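Local coordinates for protein copper-sensitive operon repressor (CsoR) (Geobacillus thermodenitrificans, PDB 4M1P) that senses Cu(I) and probably represses a copper-resistance operon by binding its operator DNA until the metal switches it off allosterically, at residues Lys30-Gln35 with Ser57-Ala62. The protein carries 1 engineered substitution. Numbering follows the deposited sequence.
Sequences KRIEGQ and SAIQAA
Ile32 and Gln35 meet Ala58, Ile59 and Ala62 in the antiparallel helical hairpin of the all-helical CsoR fold, where helix 19-44 packs against helix 49-85. The short segment axes come within 10.0 Å at closest approach, with 160° between their directions. Ile32 sends its CG1 branch over the methyl of Ala62, CG1 to CB 3.6 Å, and CD1 continues past the same methyl at 3.7 Å. A chi1 of -72° sets Ile32 CG1 beside the backbone N and leaves CG2 anti to it, directed at Ile59 CG2, 4.1 Å away. One turn further along, Gln35 and Ile59 run alongside each other, each pointing toward the other's helix, and Gln35 CB rests 3.6 Å from Ile59 CG1. Beyond CG the glutamine chain is extended, carrying the amide to the near face of helix 49-85, between the methyls of Ala58 and Ala62: OE1 lies 3.9 Å from Ala62 CB, while NE2 is 4.0 Å from Ala58 CB. These amide contacts are van der Waals packing. Ile59 also touches Val36 and Val39 of helix 19-44, and it packs on Leu63 of the second subunit, so the hairpin interior runs on into the subunit interface.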
loop_
_atom_site.group_PDB
_atom_site.type_symbol
_atom_site.label_atom_id
_atom_site.label_comp_id
_atom_site.label_asym_id
_atom_site.label_seq_id
_atom_site.Cartn_x
_atom_site.Cartn_y
_atom_site.Cartn_z
ATOM N N LYS A 30 -19.595 -12.285 3.196
ATOM C CA LYS A 30 -19.779 -13.727 3.079
ATOM C C LYS A 30 -18.797 -14.294 2.056
ATOM O O LYS A 30 -18.051 -15.228 2.357
ATOM C CB LYS A 30 -21.220 -14.077 2.689
ATOM C CG LYS A 30 -22.233 -13.949 3.827
ATOM C CD LYS A 30 -21.932 -14.903 4.975
ATOM C CE LYS A 30 -22.860 -14.662 6.153
ATOM N NZ LYS A 30 -24.291 -14.852 5.790
ATOM N N ARG A 31 -18.792 -13.723 0.851
ATOM C CA ARG A 31 -17.863 -14.151 -0.190
ATOM C C ARG A 31 -16.442 -14.141 0.364
ATOM O O ARG A 31 -15.706 -15.123 0.240
ATOM C CB ARG A 31 -17.959 -13.244 -1.418
ATOM N N ILE A 32 -16.077 -13.037 1.011
ATOM C CA ILE A 32 -14.777 -12.935 1.659
ATOM C C ILE A 32 -14.583 -14.020 2.728
ATOM O O ILE A 32 -13.513 -14.627 2.796
ATOM C CB ILE A 32 -14.538 -11.531 2.239
ATOM C CG1 ILE A 32 -14.301 -10.519 1.116
ATOM C CG2 ILE A 32 -13.336 -11.524 3.159
ATOM C CD1 ILE A 32 -14.036 -9.106 1.623
ATOM N N GLU A 33 -15.611 -14.277 3.542
ATOM C CA GLU A 33 -15.551 -15.359 4.532
ATOM C C GLU A 33 -15.264 -16.688 3.836
ATOM O O GLU A 33 -14.438 -17.484 4.299
ATOM C CB GLU A 33 -16.852 -15.459 5.359
ATOM C CG GLU A 33 -16.809 -16.565 6.426
ATOM C CD GLU A 33 -18.162 -16.880 7.082
ATOM O OE1 GLU A 33 -19.072 -16.027 7.052
ATOM O OE2 GLU A 33 -18.302 -17.991 7.641
ATOM N N GLY A 34 -15.946 -16.921 2.717
ATOM C CA GLY A 34 -15.728 -18.127 1.938
ATOM C C GLY A 34 -14.282 -18.240 1.493
ATOM O O GLY A 34 -13.633 -19.269 1.722
ATOM N N GLN A 35 -13.786 -17.173 0.866
ATOM C CA GLN A 35 -12.400 -17.100 0.429
ATOM C C GLN A 35 -11.471 -17.476 1.574
ATOM O O GLN A 35 -10.566 -18.297 1.406
ATOM C CB GLN A 35 -12.076 -15.696 -0.084
ATOM C CG GLN A 35 -12.860 -15.282 -1.322
ATOM C CD GLN A 35 -12.567 -13.860 -1.754
ATOM O OE1 GLN A 35 -12.789 -12.912 -1.003
ATOM N NE2 GLN A 35 -12.066 -13.704 -2.974
ATOM N N SER A 57 -4.111 -12.658 -2.015
ATOM C CA SER A 57 -4.111 -11.400 -2.741
ATOM C C SER A 57 -5.532 -11.024 -3.140
ATOM O O SER A 57 -5.930 -9.859 -3.043
ATOM C CB SER A 57 -3.225 -11.488 -3.977
ATOM O OG SER A 57 -3.279 -10.271 -4.689
ATOM N N ALA A 58 -6.297 -12.020 -3.578
ATOM C CA ALA A 58 -7.704 -11.816 -3.894
ATOM C C ALA A 58 -8.445 -11.256 -2.681
ATOM O O ALA A 58 -9.118 -10.231 -2.784
ATOM C CB ALA A 58 -8.344 -13.111 -4.359
ATOM N N ILE A 59 -8.305 -11.923 -1.535
ATOM C CA ILE A 59 -8.979 -11.496 -0.311
ATOM C C ILE A 59 -8.671 -10.047 0.071
ATOM O O ILE A 59 -9.593 -9.252 0.242
ATOM C CB ILE A 59 -8.665 -12.425 0.866
ATOM C CG1 ILE A 59 -9.057 -13.854 0.512
ATOM C CG2 ILE A 59 -9.426 -11.982 2.101
ATOM C CD1 ILE A 59 -8.687 -14.875 1.558
ATOM N N GLN A 60 -7.390 -9.710 0.201
ATOM C CA GLN A 60 -6.973 -8.334 0.490
ATOM C C GLN A 60 -7.607 -7.331 -0.477
ATOM O O GLN A 60 -8.047 -6.254 -0.078
ATOM C CB GLN A 60 -5.454 -8.208 0.431
ATOM C CG GLN A 60 -4.723 -8.872 1.577
ATOM C CD GLN A 60 -3.224 -8.724 1.445
ATOM O OE1 GLN A 60 -2.697 -8.613 0.336
ATOM N NE2 GLN A 60 -2.527 -8.710 2.574
ATOM N N ALA A 61 -7.650 -7.702 -1.749
ATOM C CA ALA A 61 -8.293 -6.883 -2.767
ATOM C C ALA A 61 -9.773 -6.677 -2.456
ATOM O O ALA A 61 -10.272 -5.555 -2.509
ATOM C CB ALA A 61 -8.126 -7.519 -4.137
ATOM N N ALA A 62 -10.475 -7.761 -2.143
ATOM C CA ALA A 62 -11.900 -7.676 -1.842
ATOM C C ALA A 62 -12.160 -6.851 -0.579
ATOM O O ALA A 62 -13.203 -6.209 -0.462
ATOM C CB ALA A 62 -12.501 -9.062 -1.704
#